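DNA mismatch repair protein MUTS (Thermus aquaticus, PDB 1EWQ) recognises mismatched base pairs in DNA for mismatch repair and has a weak ATPase activity. Local coordinates at residues Phe446-Glu451 with Glu483-Val488; Lys462-Val467 with Tyr476-Met481; Met574-Val579 with Arg688-Phe693. One frame throughout, in Å; residues are numbered along the deposited sequence.

Contact 1: residues Phe446-Glu451 with Glu483-Val488; sequences FGYYLE and EKEREV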
# COMPACT_ATOMS: atom_id res chain seq x y z
N PHE C 446 39.53 20.53 20.26
CA PHE C 446 40.73 21.08 20.89
C PHE C 446 41.24 20.31 22.10
O PHE C 446 42.33 20.60 22.59
CB PHE C 446 40.49 22.55 21.28
CG PHE C 446 40.20 23.46 20.11
CD1 PHE C 446 38.90 23.64 19.63
CD2 PHE C 446 41.25 24.12 19.46
CE1 PHE C 446 38.65 24.46 18.53
CE2 PHE C 446 41.00 24.95 18.35
CZ PHE C 446 39.70 25.11 17.88
N GLY C 447 40.47 19.34 22.58
CA GLY C 447 40.90 18.57 23.74
C GLY C 447 40.63 19.32 25.03
O GLY C 447 39.70 20.12 25.10
N TYR C 448 41.44 19.07 26.06
CA TYR C 448 41.26 19.76 27.34
C TYR C 448 41.82 21.17 27.29
O TYR C 448 42.81 21.42 26.62
CB TYR C 448 41.92 18.98 28.47
CG TYR C 448 41.22 17.68 28.78
CD1 TYR C 448 41.44 16.54 28.01
CD2 TYR C 448 40.27 17.61 29.80
CE1 TYR C 448 40.74 15.36 28.26
CE2 TYR C 448 39.57 16.44 30.05
CZ TYR C 448 39.81 15.32 29.28
OH TYR C 448 39.11 14.16 29.53
N TYR C 449 41.19 22.09 28.01
CA TYR C 449 41.64 23.48 27.99
C TYR C 449 41.22 24.29 29.20
O TYR C 449 40.37 23.87 29.99
CB TYR C 449 41.09 24.17 26.73
CG TYR C 449 39.58 24.16 26.65
CD1 TYR C 449 38.80 24.95 27.52
CD2 TYR C 449 38.91 23.33 25.76
CE1 TYR C 449 37.40 24.91 27.49
CE2 TYR C 449 37.52 23.27 25.72
CZ TYR C 449 36.77 24.06 26.59
OH TYR C 449 35.39 23.97 26.57
N LEU C 450 41.83 25.47 29.33
CA LEU C 450 41.54 26.42 30.40
C LEU C 450 40.76 27.52 29.69
O LEU C 450 41.16 27.98 28.62
CB LEU C 450 42.84 26.99 30.97
CG LEU C 450 43.73 26.01 31.72
CD1 LEU C 450 45.17 26.47 31.66
CD2 LEU C 450 43.24 25.89 33.17
N GLU C 451 39.65 27.95 30.29
CA GLU C 451 38.80 28.97 29.68
C GLU C 451 38.63 30.19 30.57
O GLU C 451 38.28 30.08 31.75
CB GLU C 451 37.43 28.35 29.36
CG GLU C 451 36.48 29.26 28.60
CD GLU C 451 35.09 28.65 28.45
OE1 GLU C 451 34.28 28.75 29.40
OE2 GLU C 451 34.81 28.05 27.39
N GLU C 483 50.29 16.53 28.41
CA GLU C 483 50.73 15.22 28.86
C GLU C 483 49.55 14.40 29.37
O GLU C 483 49.31 13.28 28.92
CB GLU C 483 51.74 15.37 29.99
CG GLU C 483 52.15 14.05 30.65
CD GLU C 483 52.73 14.26 32.03
OE1 GLU C 483 53.72 15.01 32.13
OE2 GLU C 483 52.20 13.67 33.00
N LYS C 484 48.82 14.98 30.33
CA LYS C 484 47.67 14.32 30.93
C LYS C 484 46.59 13.97 29.92
O LYS C 484 45.99 12.90 29.99
CB LYS C 484 47.07 15.20 32.03
CG LYS C 484 47.80 15.09 33.34
CD LYS C 484 47.65 13.69 33.90
CE LYS C 484 48.29 13.56 35.27
NZ LYS C 484 48.00 12.21 35.86
N GLU C 485 46.34 14.87 28.98
CA GLU C 485 45.33 14.61 27.97
C GLU C 485 45.66 13.31 27.24
O GLU C 485 44.85 12.39 27.21
CB GLU C 485 45.26 15.76 26.96
CG GLU C 485 44.23 15.53 25.87
CD GLU C 485 44.14 16.69 24.91
OE1 GLU C 485 43.91 17.82 25.38
OE2 GLU C 485 44.28 16.47 23.68
N ARG C 486 46.86 13.25 26.67
CA ARG C 486 47.33 12.07 25.94
C ARG C 486 47.18 10.80 26.77
O ARG C 486 46.99 9.71 26.22
CB ARG C 486 48.80 12.24 25.54
CG ARG C 486 49.06 13.30 24.49
CD ARG C 486 50.49 13.82 24.59
NE ARG C 486 50.78 14.84 23.57
CZ ARG C 486 51.84 15.64 23.61
NH1 ARG C 486 52.71 15.55 24.62
NH2 ARG C 486 52.05 16.53 22.64
N GLU C 487 47.28 10.95 28.08
CA GLU C 487 47.15 9.82 29.00
C GLU C 487 45.70 9.33 29.02
O GLU C 487 45.43 8.15 28.82
CB GLU C 487 47.59 10.25 30.40
CG GLU C 487 47.52 9.16 31.47
CD GLU C 487 48.36 7.94 31.13
OE1 GLU C 487 49.28 8.06 30.28
OE2 GLU C 487 48.12 6.87 31.72
N VAL C 488 44.78 10.26 29.25
CA VAL C 488 43.36 9.93 29.30
C VAL C 488 42.93 9.24 28.00
O VAL C 488 42.17 8.28 28.03
CB VAL C 488 42.51 11.20 29.53
CG1 VAL C 488 41.07 10.96 29.15
CG2 VAL C 488 42.59 11.61 31.00
O HOH W 1 44.85 19.83 26.72

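Contact 2: residues Lys462-Val467 with Tyr476-Met481; sequences KEYRPV and YTLPEM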
# COMPACT_ATOMS: atom_id res chain seq x y z
N LYS C 462 51.29 34.54 31.68
CA LYS C 462 52.13 34.40 30.50
C LYS C 462 52.30 32.96 30.02
O LYS C 462 52.51 32.72 28.83
CB LYS C 462 53.52 34.99 30.77
CG LYS C 462 53.54 36.36 31.46
CD LYS C 462 52.93 37.49 30.61
CE LYS C 462 51.42 37.63 30.82
NZ LYS C 462 50.87 38.92 30.27
N GLU C 463 52.21 32.01 30.94
CA GLU C 463 52.37 30.59 30.62
C GLU C 463 51.24 30.03 29.76
O GLU C 463 51.45 29.09 28.99
CB GLU C 463 52.44 29.75 31.91
CG GLU C 463 53.60 30.09 32.83
CD GLU C 463 53.55 31.53 33.33
OE1 GLU C 463 52.48 31.97 33.83
OE2 GLU C 463 54.59 32.22 33.23
N TYR C 464 50.04 30.59 29.90
CA TYR C 464 48.90 30.12 29.13
C TYR C 464 49.17 30.23 27.64
O TYR C 464 49.53 31.30 27.15
CB TYR C 464 47.64 30.92 29.49
CG TYR C 464 46.99 30.47 30.78
CD1 TYR C 464 47.74 29.87 31.79
CD2 TYR C 464 45.63 30.68 31.00
CE1 TYR C 464 47.16 29.49 32.99
CE2 TYR C 464 45.03 30.31 32.21
CZ TYR C 464 45.80 29.71 33.20
OH TYR C 464 45.24 29.35 34.40
N ARG C 465 49.01 29.12 26.93
CA ARG C 465 49.22 29.10 25.49
C ARG C 465 47.85 29.14 24.82
O ARG C 465 47.04 28.23 25.00
CB ARG C 465 50.00 27.84 25.08
CG ARG C 465 50.32 27.74 23.58
CD ARG C 465 49.59 26.56 22.91
NE ARG C 465 50.16 25.26 23.28
CZ ARG C 465 49.59 24.08 23.04
NH1 ARG C 465 48.41 24.01 22.43
NH2 ARG C 465 50.20 22.95 23.41
N PRO C 466 47.57 30.21 24.07
CA PRO C 466 46.30 30.41 23.36
C PRO C 466 45.99 29.18 22.52
O PRO C 466 46.88 28.66 21.85
CB PRO C 466 46.59 31.64 22.49
CG PRO C 466 47.58 32.41 23.33
CD PRO C 466 48.50 31.32 23.81
N VAL C 467 44.75 28.72 22.57
CA VAL C 467 44.37 27.54 21.80
C VAL C 467 43.13 27.78 20.93
O VAL C 467 43.09 27.39 19.76
CB VAL C 467 44.11 26.33 22.73
CG1 VAL C 467 43.42 25.21 21.97
CG2 VAL C 467 45.43 25.82 23.28
N TYR C 476 43.08 28.35 26.54
CA TYR C 476 44.52 28.16 26.51
C TYR C 476 44.93 26.76 26.93
O TYR C 476 44.10 25.90 27.23
CB TYR C 476 45.22 29.15 27.44
CG TYR C 476 44.70 30.57 27.36
CD1 TYR C 476 43.51 30.93 27.97
CD2 TYR C 476 45.42 31.56 26.68
CE1 TYR C 476 43.04 32.24 27.92
CE2 TYR C 476 44.96 32.87 26.62
CZ TYR C 476 43.77 33.20 27.25
OH TYR C 476 43.29 34.49 27.20
N THR C 477 46.24 26.57 26.98
CA THR C 477 46.81 25.29 27.35
C THR C 477 48.07 25.49 28.19
O THR C 477 48.77 26.49 28.04
CB THR C 477 47.16 24.48 26.09
OG1 THR C 477 45.99 23.80 25.62
CG2 THR C 477 48.25 23.48 26.36
N LEU C 478 48.31 24.54 29.08
CA LEU C 478 49.51 24.54 29.90
C LEU C 478 50.21 23.24 29.51
O LEU C 478 49.56 22.28 29.11
CB LEU C 478 49.16 24.53 31.40
CG LEU C 478 48.63 25.81 32.05
CD1 LEU C 478 48.52 25.59 33.55
CD2 LEU C 478 49.58 26.97 31.79
N PRO C 479 51.55 23.21 29.60
CA PRO C 479 52.35 22.03 29.26
C PRO C 479 51.94 20.74 30.00
O PRO C 479 51.92 19.65 29.42
CB PRO C 479 53.77 22.47 29.60
CG PRO C 479 53.73 23.95 29.28
CD PRO C 479 52.41 24.36 29.90
N GLU C 480 51.63 20.87 31.29
CA GLU C 480 51.23 19.73 32.12
C GLU C 480 49.99 19.03 31.58
O GLU C 480 49.85 17.81 31.71
CB GLU C 480 50.95 20.21 33.55
CG GLU C 480 51.98 19.79 34.59
CD GLU C 480 51.84 18.34 35.02
OE1 GLU C 480 52.15 17.43 34.21
OE2 GLU C 480 51.42 18.10 36.18
N MSE C 481 49.09 19.80 30.99
CA MSE C 481 47.83 19.29 30.45
C MSE C 481 47.99 18.41 29.23
O MSE C 481 47.35 17.37 29.12
CB MSE C 481 46.92 20.45 30.09
CG MSE C 481 46.50 21.29 31.26
SE MSE C 481 45.53 22.79 30.61
CE MSE C 481 43.97 21.88 29.94

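Contact 3: residues Met574-Val579 with Arg688-Phe693; sequences MAHELV and RAYTLF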
# COMPACT_ATOMS: atom_id res chain seq x y z
N MSE C 574 -22.74 -37.02 10.80
CA MSE C 574 -22.26 -37.47 9.49
C MSE C 574 -21.41 -38.72 9.61
O MSE C 574 -20.57 -38.84 10.51
CB MSE C 574 -21.37 -36.41 8.85
CG MSE C 574 -22.07 -35.31 8.12
SE MSE C 574 -20.77 -34.57 6.91
CE MSE C 574 -20.90 -35.88 5.52
N ALA C 575 -21.60 -39.65 8.68
CA ALA C 575 -20.83 -40.89 8.69
C ALA C 575 -20.61 -41.34 7.26
O ALA C 575 -21.36 -42.17 6.75
CB ALA C 575 -21.59 -41.95 9.47
N HIS C 576 -19.59 -40.78 6.61
CA HIS C 576 -19.29 -41.13 5.23
C HIS C 576 -20.56 -40.93 4.42
O HIS C 576 -20.90 -41.75 3.58
CB HIS C 576 -18.85 -42.59 5.12
CG HIS C 576 -17.59 -42.90 5.88
ND1 HIS C 576 -16.33 -42.61 5.40
CD2 HIS C 576 -17.41 -43.47 7.10
CE1 HIS C 576 -15.43 -42.98 6.29
NE2 HIS C 576 -16.05 -43.50 7.33
N GLU C 577 -21.26 -39.83 4.70
CA GLU C 577 -22.52 -39.51 4.02
C GLU C 577 -22.45 -38.30 3.08
O GLU C 577 -21.57 -37.45 3.21
CB GLU C 577 -23.61 -39.26 5.07
CG GLU C 577 -24.01 -40.50 5.86
CD GLU C 577 -24.84 -40.19 7.10
OE1 GLU C 577 -24.30 -39.54 8.03
OE2 GLU C 577 -26.02 -40.59 7.14
N LEU C 578 -23.37 -38.26 2.12
CA LEU C 578 -23.49 -37.15 1.18
C LEU C 578 -24.59 -36.30 1.80
O LEU C 578 -25.77 -36.65 1.73
CB LEU C 578 -23.95 -37.67 -0.18
CG LEU C 578 -23.92 -36.75 -1.40
CD1 LEU C 578 -25.15 -37.04 -2.24
CD2 LEU C 578 -23.89 -35.29 -1.02
N VAL C 579 -24.20 -35.19 2.42
CA VAL C 579 -25.16 -34.31 3.08
C VAL C 579 -25.50 -33.08 2.25
O VAL C 579 -24.68 -32.19 2.09
CB VAL C 579 -24.60 -33.83 4.45
CG1 VAL C 579 -25.55 -32.85 5.09
CG2 VAL C 579 -24.37 -35.03 5.36
N ARG C 688 -17.54 -42.29 -0.71
CA ARG C 688 -17.81 -42.45 0.72
C ARG C 688 -17.14 -41.39 1.60
O ARG C 688 -17.00 -41.57 2.81
CB ARG C 688 -17.41 -43.85 1.20
CG ARG C 688 -18.20 -44.99 0.56
CD ARG C 688 -17.82 -46.36 1.15
NE ARG C 688 -18.65 -46.73 2.30
CZ ARG C 688 -18.38 -46.42 3.56
NH1 ARG C 688 -17.30 -45.73 3.87
NH2 ARG C 688 -19.21 -46.82 4.52
N ALA C 689 -16.74 -40.28 0.99
CA ALA C 689 -16.13 -39.20 1.76
C ALA C 689 -17.26 -38.52 2.54
O ALA C 689 -18.43 -38.76 2.26
CB ALA C 689 -15.48 -38.20 0.83
N TYR C 690 -16.91 -37.71 3.53
CA TYR C 690 -17.91 -36.99 4.30
C TYR C 690 -18.09 -35.70 3.51
O TYR C 690 -17.23 -34.82 3.52
CB TYR C 690 -17.42 -36.66 5.71
CG TYR C 690 -17.05 -37.85 6.58
CD1 TYR C 690 -16.00 -38.70 6.23
CD2 TYR C 690 -17.71 -38.07 7.79
CE1 TYR C 690 -15.61 -39.74 7.07
CE2 TYR C 690 -17.33 -39.11 8.64
CZ TYR C 690 -16.28 -39.94 8.28
OH TYR C 690 -15.88 -40.96 9.13
N THR C 691 -19.22 -35.60 2.82
CA THR C 691 -19.49 -34.45 1.98
C THR C 691 -20.66 -33.56 2.43
O THR C 691 -21.76 -34.05 2.69
CB THR C 691 -19.75 -34.90 0.52
OG1 THR C 691 -18.64 -35.66 0.03
CG2 THR C 691 -19.96 -33.71 -0.37
N LEU C 692 -20.40 -32.26 2.53
CA LEU C 692 -21.44 -31.28 2.85
C LEU C 692 -21.58 -30.52 1.53
O LEU C 692 -20.63 -29.91 1.04
CB LEU C 692 -21.02 -30.32 3.96
CG LEU C 692 -20.94 -30.82 5.40
CD1 LEU C 692 -20.49 -29.68 6.31
CD2 LEU C 692 -22.29 -31.35 5.85
N PHE C 693 -22.77 -30.57 0.95
CA PHE C 693 -23.02 -29.93 -0.33
C PHE C 693 -24.17 -28.95 -0.24
O PHE C 693 -25.33 -29.36 -0.25
CB PHE C 693 -23.32 -31.03 -1.37
CG PHE C 693 -23.42 -30.54 -2.79
CD1 PHE C 693 -23.41 -31.46 -3.85
CD2 PHE C 693 -23.54 -29.18 -3.10
CE1 PHE C 693 -23.50 -31.04 -5.17
CE2 PHE C 693 -23.64 -28.75 -4.43
CZ PHE C 693 -23.62 -29.68 -5.46

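Contact 1: residues Phe446-Glu451 with Glu483-Val488
Glu-485, on the helix, and Tyr-448, at the corner of the chain beside strand 449-453, carry this contact. Its polar part centres on a single carboxylate oxygen. The backbone N of Tyr-448 donates a hydrogen bond of 2.9 Å to OE1 of Glu-485, with an N-H...O angle of 154°, and reaches that oxygen from above the carboxylate plane. A water donates to the same OE1 and to the carbonyl O of Tyr-448, at 2.6 Å each, so the carboxylate grips both backbone polar groups of Tyr-448, one directly and one through the water. Glu-485 can do this because its CG lies anti to the backbone N (chi1 179°) and the chain runs on extended, sending the carboxylate off the helix to the turn.

On the same side of the carboxylate as the Tyr-448 amide lies Gly-447, whose CA comes within 3.5 Å of OE1 of Glu-485. A side chain here would run into that oxygen, and the backbone angles of Gly-447 themselves call for glycine.

The apolar part is laid along the tyrosine. CD1 of Tyr-448 meets CG of Glu-485 at 3.7 Å, the methylene standing at the ring edge, near its plane, while the ring and carboxylate planes are turned 45° apart. One helical turn further on, CG1 of Val-488 lies 3.8 Å from OH of Tyr-448, the two side chains crossing at about a right angle.

The contact fastens a corner of the small four-stranded sheet, probably the DNA clamp of the MutS family, to helix 479-511; its nearest atom is about 5 Å from the bound DNA. The ring of Tyr-448 stacks on Phe-422 of helix 406-433 and also meets Tyr-442 and Met-481; Phe-446 packs on Val-467 and on Leu-470 of the second subunit.

Contact 2: residues Lys462-Val467 with Tyr476-Met481
Arg-465 and Thr-477 face each other as an antiparallel hydrogen-bonded pair. N of Arg-465 donates to O of Thr-477 at 2.9 Å, in the carbonyl plane, and the return bond from N of Thr-477 to O of Arg-465, 2.7 Å long, is bent to 127° and weak. On the same face of the sheet their side chains run side by side, with CG2 of Thr-477 3.5 Å above the centre of the guanidinium plane of Arg-465. Bends at chi2 and chi3 fold the arginine chain over the methyl.

Around this pair gather the aromatic residues. CB of Tyr-464 packs on CB of Tyr-476 at 3.6 Å, and the two rings meet obliquely, their planes 52° apart. CD1 of Tyr-464 also touches CD2 of Leu-478 at 3.4 Å, while CD2 of Tyr-476 lies 3.6 Å from CA of Pro-466.

These residues belong to the beta hairpin of strands 465-469 and 473-477, whose strand 465-469 is an outer strand of the four-stranded antiparallel sheet that probably forms the DNA clamp. Leu-478 is the N-cap residue of helix 479-511, so the hairpin leads straight into that helix.

Further out, OH of Tyr-464 is hydrogen-bonded to Glu-429 of helix 406-433, and its ring rests on Leu-438 and Leu-450. With the ring and hydroxyl of Tyr-464 cut back to an alanine, Tyr-476 and Leu-478 would probably lose the surface they pack on and Glu-429 its hydroxyl partner. Leu-478 in turn lies against Leu-450 and Arg-428, and Tyr-476 against Val-460.

Contact 3: residues Met574-Val579 with Arg688-Phe693
Two neighbouring parallel strands of the central sheet in the P-loop ATPase domain come together here, 578-582 and 690-694, with Leu-578 paired to Thr-691 and Val-579 to Leu-692. N of Val-579 donates to O of Thr-691 at 2.7 Å, and N of Phe-693 to O of Val-579 at 2.8 Å, both nearly straight. On one face CD2 of Leu-692 meets CG1 of Val-579 at 3.7 Å, the two side chains pointing the same way, and SE of the selenomethionine at Met-574 reaches that same CD2 at 3.7 Å.

Strand 578-582 runs directly into the P-loop, the predicted ATP-binding segment that opens at Gly-583, while Arg-688 closes helix 670-687 in a Schellman motif just ahead of strand 690-694. Ahead of the paired strands, side chains gather around His-576.

ND1 of His-576 donates to O of Arg-688 at 2.9 Å, the acceptor lying in the imidazole plane. Together with the bond from NE2 to OD2 of Asp-549, this fixes the ring's rotation, with NH1 of Arg-688 3.4 Å above one face and OH of Tyr-690 over the opposite one. The histidine and tyrosine rings meet obliquely, their planes at 44°, and the backbone N of His-576 sits over a face of the Tyr-690 ring. The backbone O of Asp-549 is hydrogen-bonded to the hydroxyl of Tyr-690.

In the fold
Following the chain from the N terminus, contact 1 opens first at 446-451, at the turn leading into strand 449-453. Before it closes, contact 2 opens at 462-467 and closes at 476-481, so it falls wholly within the span of contact 1, which shuts at 483-488. The two touch: Leu-450 O lies 2.9 Å from Tyr-476 N, a probable hydrogen bond between adjacent strands. Contact 2 closes the hairpin that leads into helix 479-511, and contact 1 fastens the next part of the sheet to that helix. Contact 3 follows in series, joining segments 574-579 and 688-693, 109 residues apart at their closest ends, in the ATPase domain, its centre about 88 Å from that of contact 1.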